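Long-range contacts in eukaryotic translation initiation factor 2D (Homo sapiens, PDB 5W2F), which delivers tRNA to the P-site of the eukaryotic ribosome independently of GTP, and is represented here by its C-terminal region with SWIB/MDM2 and SUI1 domains: residues Lys4-Pro10 with Lys23-Glu29; Leu90-Tyr94 with Lys106-Ile110; Asn173-Gly179 with Gly195-Lys201. All coordinates share one frame; numbering follows the deposited sequence.

Contact 1 of 3, residues Lys4-Pro10 with Lys23-Glu29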
loop_
_atom_site.group_PDB
_atom_site.type_symbol
_atom_site.label_atom_id
_atom_site.label_comp_id
_atom_site.label_asym_id
_atom_site.label_seq_id
_atom_site.Cartn_x
_atom_site.Cartn_y
_atom_site.Cartn_z
ATOM N N LYS A 4 -3.249 6.035 -4.562
ATOM C CA LYS A 4 -4.585 5.460 -4.605
ATOM C C LYS A 4 -4.586 4.080 -3.934
ATOM O O LYS A 4 -3.904 3.184 -4.383
ATOM C CB LYS A 4 -5.075 5.351 -6.050
ATOM C CG LYS A 4 -6.441 4.682 -6.141
ATOM C CD LYS A 4 -7.193 5.001 -7.400
ATOM C CE LYS A 4 -6.572 4.360 -8.612
ATOM N NZ LYS A 4 -7.663 4.050 -9.581
ATOM N N PRO A 5 -5.340 3.908 -2.852
ATOM C CA PRO A 5 -5.453 2.575 -2.262
ATOM C C PRO A 5 -6.174 1.604 -3.188
ATOM O O PRO A 5 -7.119 1.987 -3.890
ATOM C CB PRO A 5 -6.262 2.796 -0.984
ATOM C CG PRO A 5 -6.805 4.149 -1.066
ATOM C CD PRO A 5 -6.181 4.899 -2.177
ATOM N N LEU A 6 -5.697 0.359 -3.184
ATOM C CA LEU A 6 -6.275 -0.717 -3.966
ATOM C C LEU A 6 -6.371 -1.981 -3.114
ATOM O O LEU A 6 -5.816 -2.061 -2.011
ATOM C CB LEU A 6 -5.422 -1.000 -5.211
ATOM C CG LEU A 6 -5.369 0.091 -6.280
ATOM C CD1 LEU A 6 -4.315 -0.280 -7.316
ATOM C CD2 LEU A 6 -6.707 0.345 -6.944
ATOM N N TYR A 7 -7.079 -2.958 -3.660
ATOM C CA TYR A 7 -7.269 -4.265 -3.045
ATOM C C TYR A 7 -7.020 -5.310 -4.105
ATOM O O TYR A 7 -7.480 -5.169 -5.232
ATOM C CB TYR A 7 -8.692 -4.402 -2.509
ATOM C CG TYR A 7 -8.988 -3.402 -1.455
ATOM C CD1 TYR A 7 -9.468 -2.132 -1.789
ATOM C CD2 TYR A 7 -8.727 -3.679 -0.124
ATOM C CE1 TYR A 7 -9.673 -1.184 -0.818
ATOM C CE2 TYR A 7 -8.974 -2.741 0.859
ATOM C CZ TYR A 7 -9.437 -1.488 0.505
ATOM O OH TYR A 7 -9.682 -0.524 1.471
ATOM N N CYS A 8 -6.267 -6.341 -3.751
ATOM C CA CYS A 8 -5.926 -7.397 -4.688
ATOM C C CYS A 8 -6.635 -8.681 -4.284
ATOM O O CYS A 8 -6.605 -9.082 -3.127
ATOM C CB CYS A 8 -4.418 -7.593 -4.740
ATOM S SG CYS A 8 -3.859 -8.778 -5.981
ATOM N N VAL A 9 -7.267 -9.322 -5.256
ATOM C CA VAL A 9 -8.046 -10.537 -5.018
ATOM C C VAL A 9 -7.118 -11.735 -4.770
ATOM O O VAL A 9 -6.398 -12.145 -5.680
ATOM C CB VAL A 9 -8.980 -10.845 -6.206
ATOM C CG1 VAL A 9 -9.745 -12.148 -5.959
ATOM C CG2 VAL A 9 -9.935 -9.676 -6.474
ATOM N N PRO A 10 -7.147 -12.305 -3.549
ATOM C CA PRO A 10 -6.330 -13.483 -3.290
ATOM C C PRO A 10 -7.022 -14.750 -3.753
ATOM O O PRO A 10 -8.237 -14.747 -3.968
ATOM C CB PRO A 10 -6.191 -13.482 -1.777
ATOM C CG PRO A 10 -7.470 -12.908 -1.297
ATOM C CD PRO A 10 -7.906 -11.912 -2.345
ATOM N N LYS A 23 -10.412 -11.921 -11.590
ATOM C CA LYS A 23 -9.664 -13.133 -11.272
ATOM C C LYS A 23 -8.736 -12.917 -10.087
ATOM O O LYS A 23 -8.551 -11.780 -9.611
ATOM C CB LYS A 23 -8.852 -13.584 -12.501
ATOM C CG LYS A 23 -7.822 -12.582 -13.022
ATOM C CD LYS A 23 -6.991 -13.185 -14.148
ATOM C CE LYS A 23 -6.013 -12.178 -14.735
ATOM N NZ LYS A 23 -6.693 -11.068 -15.466
ATOM N N LYS A 24 -8.141 -14.006 -9.614
ATOM C CA LYS A 24 -7.056 -13.924 -8.640
ATOM C C LYS A 24 -6.020 -12.962 -9.186
ATOM O O LYS A 24 -5.610 -13.086 -10.355
ATOM C CB LYS A 24 -6.408 -15.292 -8.412
ATOM C CG LYS A 24 -5.080 -15.267 -7.665
ATOM C CD LYS A 24 -4.525 -16.673 -7.506
ATOM C CE LYS A 24 -3.264 -16.687 -6.650
ATOM N NZ LYS A 24 -2.179 -15.799 -7.152
ATOM N N GLY A 25 -5.595 -12.028 -8.342
ATOM C CA GLY A 25 -4.616 -11.026 -8.735
ATOM C C GLY A 25 -5.164 -9.733 -9.320
ATOM O O GLY A 25 -4.386 -8.809 -9.595
ATOM N N SER A 26 -6.479 -9.635 -9.511
ATOM C CA SER A 26 -7.046 -8.403 -10.033
ATOM C C SER A 26 -6.993 -7.358 -8.930
ATOM O O SER A 26 -7.082 -7.677 -7.725
ATOM C CB SER A 26 -8.467 -8.587 -10.570
ATOM O OG SER A 26 -9.248 -9.257 -9.638
ATOM N N PHE A 27 -6.810 -6.119 -9.349
ATOM C CA PHE A 27 -6.767 -4.988 -8.441
ATOM C C PHE A 27 -8.045 -4.182 -8.567
ATOM O O PHE A 27 -8.477 -3.858 -9.680
ATOM C CB PHE A 27 -5.553 -4.123 -8.750
ATOM C CG PHE A 27 -4.254 -4.812 -8.455
ATOM C CD1 PHE A 27 -3.709 -4.770 -7.178
ATOM C CD2 PHE A 27 -3.585 -5.530 -9.429
ATOM C CE1 PHE A 27 -2.527 -5.440 -6.887
ATOM C CE2 PHE A 27 -2.414 -6.206 -9.142
ATOM C CZ PHE A 27 -1.874 -6.156 -7.879
ATOM N N LEU A 28 -8.619 -3.833 -7.419
ATOM C CA LEU A 28 -9.899 -3.170 -7.344
ATOM C C LEU A 28 -9.828 -1.990 -6.396
ATOM O O LEU A 28 -9.160 -2.052 -5.357
ATOM C CB LEU A 28 -10.962 -4.157 -6.830
ATOM C CG LEU A 28 -11.252 -5.362 -7.729
ATOM C CD1 LEU A 28 -12.111 -6.386 -6.999
ATOM C CD2 LEU A 28 -11.930 -4.876 -8.987
ATOM N N GLU A 29 -10.583 -0.946 -6.711
ATOM C CA GLU A 29 -10.801 0.136 -5.761
ATOM C C GLU A 29 -11.834 -0.324 -4.719
ATOM O O GLU A 29 -12.671 -1.206 -4.983
ATOM C CB GLU A 29 -11.291 1.401 -6.474
ATOM C CG GLU A 29 -10.309 1.911 -7.523
ATOM C CD GLU A 29 -10.790 3.149 -8.237
ATOM O OE1 GLU A 29 -11.617 3.881 -7.693
ATOM O OE2 GLU A 29 -10.323 3.403 -9.353
#
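A chi1 of -175° turns the Cys8 sulfur away from its own amide nitrogen and lays SG over one face of the Phe27 ring, whose own CG lies beside its backbone N (chi1 -67°). The sulfur sits 4.0 Å from the ring centroid, offset toward the rim, in a Cys sulfur-aromatic contact, and Cys8 CB packs on Phe27 CE1. Both residues belong to an antiparallel pairing of strand 4-8 with the short strand 27-28, at one edge of a four-stranded antiparallel sheet; both segments fall largely in the SWIB/MDM2 region. Cys8 and Phe27 form a non-hydrogen-bonded pair, whereas Tyr7 and Leu28 form the neighbouring hydrogen-bonded pair. In the latter, Tyr7 N donates to Leu28 O and Leu28 N to Tyr7 O, each bond 2.8 Å long. Tyr7 and Leu28 direct their side chains to the sheet face opposite that of Cys8 and Phe27; Leu28 O meets the edge of the Tyr7 ring in its plane.

Beyond the strands the pairing runs into a type II turn, Lys23 to Ser26. Val9 N bonds to Ser26 O, and Gly25 N returns a bond to Val9 O. Ser26 OG and Ser26 N both donate to Lys23 O, which ties the turn together, while Val9 CG2 rests 3.3 Å from Ser26 OG and touches Leu28 CD1. Phe17 of helix 14-17 packs on both Val9 and Leu28.

At the other end, the Lys4 and Glu29 side chains cross at about a right angle in a salt bridge: Lys4 NZ reaches Glu29 OE2 at 2.7 Å, from above the carboxylate plane.

Contact 2 of 3, residues Leu90-Tyr94 with Lys106-Ile110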
loop_
_atom_site.group_PDB
_atom_site.type_symbol
_atom_site.label_atom_id
_atom_site.label_comp_id
_atom_site.label_asym_id
_atom_site.label_seq_id
_atom_site.Cartn_x
_atom_site.Cartn_y
_atom_site.Cartn_z
ATOM N N LEU A 90 -9.139 -9.156 1.559
ATOM C CA LEU A 90 -8.404 -8.811 0.350
ATOM C C LEU A 90 -6.974 -8.403 0.687
ATOM O O LEU A 90 -6.683 -7.971 1.817
ATOM C CB LEU A 90 -9.118 -7.692 -0.396
ATOM C CG LEU A 90 -10.424 -8.118 -1.086
ATOM C CD1 LEU A 90 -11.303 -6.936 -1.410
ATOM C CD2 LEU A 90 -10.123 -8.884 -2.364
ATOM N N GLN A 91 -6.076 -8.553 -0.290
ATOM C CA GLN A 91 -4.681 -8.151 -0.090
ATOM C C GLN A 91 -4.528 -6.652 -0.283
ATOM O O GLN A 91 -5.024 -6.125 -1.278
ATOM C CB GLN A 91 -3.790 -8.896 -1.053
ATOM C CG GLN A 91 -3.762 -10.403 -0.852
ATOM C CD GLN A 91 -2.990 -11.127 -1.945
ATOM O OE1 GLN A 91 -2.932 -10.681 -3.099
ATOM N NE2 GLN A 91 -2.425 -12.266 -1.596
ATOM N N PRO A 92 -3.869 -5.951 0.661
ATOM C CA PRO A 92 -3.673 -4.514 0.464
ATOM C C PRO A 92 -2.776 -4.243 -0.734
ATOM O O PRO A 92 -1.852 -5.032 -1.051
ATOM C CB PRO A 92 -2.957 -4.065 1.743
ATOM C CG PRO A 92 -2.320 -5.299 2.261
ATOM C CD PRO A 92 -3.281 -6.398 1.927
ATOM N N ALA A 93 -3.046 -3.125 -1.390
ATOM C CA ALA A 93 -2.268 -2.719 -2.541
ATOM C C ALA A 93 -2.446 -1.223 -2.705
ATOM O O ALA A 93 -3.243 -0.602 -1.990
ATOM C CB ALA A 93 -2.734 -3.493 -3.755
ATOM N N TYR A 94 -1.724 -0.630 -3.630
ATOM C CA TYR A 94 -1.866 0.795 -3.901
ATOM C C TYR A 94 -1.267 1.122 -5.243
ATOM O O TYR A 94 -0.566 0.303 -5.826
ATOM C CB TYR A 94 -1.244 1.663 -2.802
ATOM C CG TYR A 94 0.232 1.401 -2.553
ATOM C CD1 TYR A 94 0.653 0.370 -1.712
ATOM C CD2 TYR A 94 1.200 2.187 -3.154
ATOM C CE1 TYR A 94 2.006 0.130 -1.493
ATOM C CE2 TYR A 94 2.554 1.964 -2.922
ATOM C CZ TYR A 94 2.958 0.941 -2.098
ATOM O OH TYR A 94 4.294 0.691 -1.860
ATOM N N LYS A 106 1.459 -1.469 -6.664
ATOM C CA LYS A 106 2.249 -2.141 -5.656
ATOM C C LYS A 106 1.342 -2.986 -4.780
ATOM O O LYS A 106 0.229 -2.571 -4.447
ATOM C CB LYS A 106 2.923 -1.099 -4.797
ATOM C CG LYS A 106 4.026 -0.328 -5.498
ATOM C CD LYS A 106 5.284 -1.186 -5.583
ATOM C CE LYS A 106 6.403 -0.503 -6.302
ATOM N NZ LYS A 106 7.627 -1.334 -6.304
ATOM N N LYS A 107 1.835 -4.157 -4.389
ATOM C CA LYS A 107 1.188 -4.981 -3.371
ATOM C C LYS A 107 1.768 -4.664 -1.995
ATOM O O LYS A 107 2.970 -4.436 -1.832
ATOM C CB LYS A 107 1.345 -6.437 -3.692
ATOM C CG LYS A 107 0.580 -6.802 -4.932
ATOM C CD LYS A 107 0.620 -8.292 -5.200
ATOM C CE LYS A 107 -0.245 -9.060 -4.224
ATOM N NZ LYS A 107 -0.613 -10.375 -4.798
ATOM N N GLY A 108 0.889 -4.673 -1.012
ATOM C CA GLY A 108 1.252 -4.457 0.370
ATOM C C GLY A 108 0.644 -3.192 0.915
ATOM O O GLY A 108 0.048 -2.394 0.197
ATOM N N ARG A 109 0.784 -3.028 2.211
ATOM C CA ARG A 109 0.381 -1.804 2.865
ATOM C C ARG A 109 1.345 -0.703 2.484
ATOM O O ARG A 109 2.530 -0.946 2.216
ATOM C CB ARG A 109 0.326 -1.998 4.379
ATOM C CG ARG A 109 -0.678 -3.078 4.758
ATOM C CD ARG A 109 -1.240 -2.914 6.154
ATOM N NE ARG A 109 -2.249 -3.939 6.411
ATOM C CZ ARG A 109 -3.496 -3.942 5.925
ATOM N NH1 ARG A 109 -3.954 -2.961 5.139
ATOM N NH2 ARG A 109 -4.304 -4.946 6.237
ATOM N N ILE A 110 0.815 0.510 2.424
ATOM C CA ILE A 110 1.620 1.677 2.137
ATOM C C ILE A 110 2.573 1.807 3.352
ATOM O O ILE A 110 2.140 1.681 4.508
ATOM C CB ILE A 110 0.752 2.953 1.933
ATOM C CG1 ILE A 110 -0.286 2.751 0.803
ATOM C CG2 ILE A 110 1.636 4.148 1.592
ATOM C CD1 ILE A 110 -1.470 3.692 0.825
HETATM O O HOH W 1 -2.538 -0.338 0.839
HETATM O O HOH W 2 4.746 0.079 0.740
#
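Tyr94 OH, on the ring that Lys106 and Ile110 enclose, is held by two partners: water 2, which donates to it at 2.7 Å and also donates to Arg109 O, and Ala134 O, to which it is hydrogen-bonded. The tyrosine stands in the beta hairpin of strands 91-96 and 104-107, where Tyr94 and Lys106 form an antiparallel hydrogen-bonded pair. Lys106 N meets Tyr94 O at 2.8 Å, and Tyr94 N bonds back to Lys106 O.

CG of Tyr94 lies between its backbone N and carbonyl carbon (chi1 58°), a torsion that brings the ring over residues 106-110. Lys106 CB covers one face in a CH-pi contact, 3.6 Å from the centroid, and Ile110 CG1 covers the opposite face in another, more offset one. Gly108 O lies in the ring plane at the edge, 3.4 Å from Tyr94 CD1. The phenol is thus held between two aliphatic groups, while Lys106 bends at its second torsion and sends NZ to Glu133 O.

Ala93 and Lys107 form the next, non-hydrogen-bonded pair, their side chains on the other face of the sheet. There Lys107, bent at its third torsion, gives a hydrogen bond from NZ to Gln91 OE1, 35° out of the amide's carbonyl plane. Past the strand end, Gly108 N donates to Pro92 O at 2.8 Å. Next to this bond, Pro92 CG lies 4.0 Å above the centre of the Arg109 guanidinium, the two side chains crossing at a slant.

Contact 3 of 3, residues Asn173-Gly179 with Gly195-Lys201. With FMT (formic acid), chain C; FMT (formic acid), chain D.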
loop_
_atom_site.group_PDB
_atom_site.type_symbol
_atom_site.label_atom_id
_atom_site.label_comp_id
_atom_site.label_asym_id
_atom_site.label_seq_id
_atom_site.Cartn_x
_atom_site.Cartn_y
_atom_site.Cartn_z
ATOM N N ASN A 173 24.421 16.215 5.606
ATOM C CA ASN A 173 23.040 16.479 5.995
ATOM C C ASN A 173 22.292 16.992 4.789
ATOM O O ASN A 173 22.416 18.165 4.411
ATOM C CB ASN A 173 23.018 17.467 7.140
ATOM C CG ASN A 173 21.620 17.726 7.669
ATOM O OD1 ASN A 173 20.627 17.473 6.977
ATOM N ND2 ASN A 173 21.536 18.253 8.894
ATOM N N GLN A 174 21.518 16.097 4.170
ATOM C CA GLN A 174 20.938 16.367 2.857
ATOM C C GLN A 174 19.427 16.290 2.846
ATOM O O GLN A 174 18.821 16.202 1.770
ATOM C CB GLN A 174 21.516 15.400 1.817
ATOM C CG GLN A 174 23.039 15.316 1.838
ATOM C CD GLN A 174 23.753 16.625 1.525
ATOM O OE1 GLN A 174 23.154 17.609 1.070
ATOM N NE2 GLN A 174 25.064 16.626 1.748
ATOM N N VAL A 175 18.814 16.330 4.033
ATOM C CA VAL A 175 17.369 16.108 4.145
ATOM C C VAL A 175 16.567 17.081 3.268
ATOM O O VAL A 175 15.598 16.683 2.606
ATOM C CB VAL A 175 16.914 16.182 5.603
ATOM C CG1 VAL A 175 15.412 15.931 5.730
ATOM C CG2 VAL A 175 17.701 15.228 6.491
ATOM N N HIS A 176 16.984 18.339 3.250
ATOM C CA HIS A 176 16.305 19.353 2.434
ATOM C C HIS A 176 16.306 19.033 0.949
ATOM O O HIS A 176 15.336 19.312 0.250
ATOM C CB HIS A 176 16.868 20.742 2.715
ATOM C CG HIS A 176 18.343 20.868 2.491
ATOM N ND1 HIS A 176 19.270 20.237 3.298
ATOM C CD2 HIS A 176 19.054 21.557 1.560
ATOM C CE1 HIS A 176 20.489 20.529 2.866
ATOM N NE2 HIS A 176 20.385 21.351 1.829
ATOM N N HIS A 177 17.364 18.399 0.469
ATOM C CA HIS A 177 17.408 17.987 -0.927
ATOM C C HIS A 177 16.441 16.840 -1.219
ATOM O O HIS A 177 15.898 16.757 -2.328
ATOM C CB HIS A 177 18.828 17.605 -1.330
ATOM C CG HIS A 177 19.783 18.755 -1.314
ATOM N ND1 HIS A 177 19.610 19.891 -2.081
ATOM C CD2 HIS A 177 20.927 18.941 -0.616
ATOM C CE1 HIS A 177 20.616 20.721 -1.857
ATOM N NE2 HIS A 177 21.439 20.160 -0.987
ATOM N N LEU A 178 16.243 15.951 -0.248
ATOM C CA LEU A 178 15.207 14.924 -0.402
ATOM C C LEU A 178 13.814 15.538 -0.422
ATOM O O LEU A 178 12.933 15.031 -1.109
ATOM C CB LEU A 178 15.266 13.854 0.691
ATOM C CG LEU A 178 16.233 12.709 0.474
ATOM C CD1 LEU A 178 15.830 11.897 -0.753
ATOM C CD2 LEU A 178 17.674 13.182 0.378
ATOM N N GLY A 179 13.595 16.591 0.358
ATOM C CA GLY A 179 12.327 17.303 0.268
ATOM C C GLY A 179 12.065 17.792 -1.141
ATOM O O GLY A 179 10.986 17.563 -1.701
ATOM N N GLY A 195 10.761 12.160 8.250
ATOM C CA GLY A 195 12.099 12.703 8.492
ATOM C C GLY A 195 12.354 14.090 7.926
ATOM O O GLY A 195 13.368 14.716 8.285
ATOM N N LEU A 196 11.451 14.600 7.091
ATOM C CA LEU A 196 11.685 15.922 6.515
ATOM C C LEU A 196 11.676 17.003 7.571
ATOM O O LEU A 196 12.300 18.075 7.386
ATOM C CB LEU A 196 10.675 16.259 5.424
ATOM C CG LEU A 196 10.767 15.390 4.183
ATOM C CD1 LEU A 196 9.580 15.651 3.282
ATOM C CD2 LEU A 196 12.090 15.627 3.462
ATOM N N GLU A 197 10.978 16.741 8.678
ATOM C CA GLU A 197 10.960 17.666 9.809
ATOM C C GLU A 197 12.322 17.860 10.499
ATOM O O GLU A 197 12.485 18.783 11.306
ATOM C CB GLU A 197 9.942 17.202 10.849
ATOM C CG GLU A 197 10.305 15.941 11.644
ATOM C CD GLU A 197 10.112 14.612 10.901
ATOM O OE1 GLU A 197 9.639 14.564 9.739
ATOM O OE2 GLU A 197 10.405 13.569 11.519
ATOM N N LYS A 198 13.307 17.013 10.166
ATOM C CA LYS A 198 14.635 17.112 10.736
ATOM C C LYS A 198 15.581 17.866 9.816
ATOM O O LYS A 198 16.778 17.944 10.108
ATOM C CB LYS A 198 15.238 15.735 11.055
ATOM C CG LYS A 198 14.358 14.696 11.709
ATOM C CD LYS A 198 13.973 15.053 13.104
ATOM C CE LYS A 198 13.139 13.928 13.713
ATOM N NZ LYS A 198 12.588 14.294 15.031
ATOM N N ALA A 199 15.082 18.407 8.699
ATOM C CA ALA A 199 15.947 19.146 7.784
ATOM C C ALA A 199 16.515 20.405 8.406
ATOM O O ALA A 199 15.909 20.998 9.308
ATOM C CB ALA A 199 15.197 19.537 6.522
ATOM N N LEU A 200 17.621 20.867 7.851
ATOM C CA LEU A 200 18.208 22.122 8.306
ATOM C C LEU A 200 17.298 23.333 8.111
ATOM O O LEU A 200 17.311 24.245 8.925
ATOM C CB LEU A 200 19.508 22.387 7.576
ATOM C CG LEU A 200 20.654 21.472 7.947
ATOM C CD1 LEU A 200 21.764 21.497 6.889
ATOM C CD2 LEU A 200 21.187 21.810 9.319
ATOM N N LYS A 201 16.547 23.328 7.024
ATOM C CA LYS A 201 15.780 24.494 6.602
ATOM C C LYS A 201 14.589 24.019 5.813
ATOM O O LYS A 201 14.691 22.967 5.198
ATOM C CB LYS A 201 16.640 25.402 5.718
ATOM C CG LYS A 201 17.404 24.679 4.609
ATOM C CD LYS A 201 18.497 25.543 3.989
ATOM C CE LYS A 201 19.530 24.687 3.269
ATOM N NZ LYS A 201 20.615 25.482 2.641
HETATM C C FMT C . 16.929 21.637 -3.041
HETATM O O1 FMT C . 16.270 22.357 -3.784
HETATM O O2 FMT C . 17.646 20.671 -3.601
HETATM C C FMT D . 25.195 19.399 10.460
HETATM O O1 FMT D . 24.184 19.062 9.891
HETATM O O2 FMT D . 25.335 18.995 11.709
HETATM O O HOH W 3 18.814 19.174 5.902
#
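The His176 imidazole is covered on both faces: Lys201 CE lies over one, 3.9 Å from the ring centroid in a CH-pi contact, and His177 CG lies over the other, offset toward the rim. The His177 ring in turn receives His176 NE2 on a face, while Gln174 OE1 and an oxygen of a formic acid molecule lie in its plane at the edge. That formic acid molecule, probably from the crystallisation liquor, accepts a bond of 2.6 Å from His177 ND1 to its O2 and is also held by Arg149 NE.

His176 takes the torsion that sets CG between backbone N and carbonyl carbon (chi1 57°), which turns the ring toward the C-terminal residues. Its ND1 is 2.8 Å from water 3, which donates to Asn173 OD1 and accepts from Leu200 N, so that one water joins the start of the helix to the C-terminal loop. The other end of the Asn173 amide, ND2, donates to a second formic acid molecule, also bound by Lys125 NZ, and packs 3.5 Å from Leu200 CG.

The rest of the contact is aliphatic. Val175 CG1 meets Ala199 CB at 3.7 Å and Leu196 CD2 at 4.0 Å, and it approaches Gly195 O. Leu196 CD2 also packs on Gly179, one turn along the helix, and Leu117 and Ile115 of strand 113-121 touch Val175 and Leu196 respectively. The direct contacts are van der Waals and CH-pi contacts; the polar link passes through water 3. This is a helix N-terminus, with Gln174 at the N-cap, covered by the 3-10 turn 196-198 and the tail after strand 193-194 in the SUI1 domain's alpha/beta fold.

How the contacts relate
Contacts 1 and 2 belong to one sheet: strands 4-8 and 91-96 are neighbours, linked by probable hydrogen bonds Cys8 N to Gln91 O and Leu6 N to Ala93 O, with strands 27-28 and 104-107 at the outer edges. Their centres lie about 8 Å apart; that of contact 3, in the SUI1 domain, is about 35 Å and 28 Å from them. All are partly buried, contact 2 lying nearest the chain centre (about 4 Å, against 11 and 24 Å). Backbone hydrogen bonds set the sheet register; contact 1 adds a salt bridge and a sulfur-aromatic contact, contact 2 a tyrosine between aliphatic groups. Contact 3 joins helix to loop by aliphatic packing, CH-pi and a bridging water.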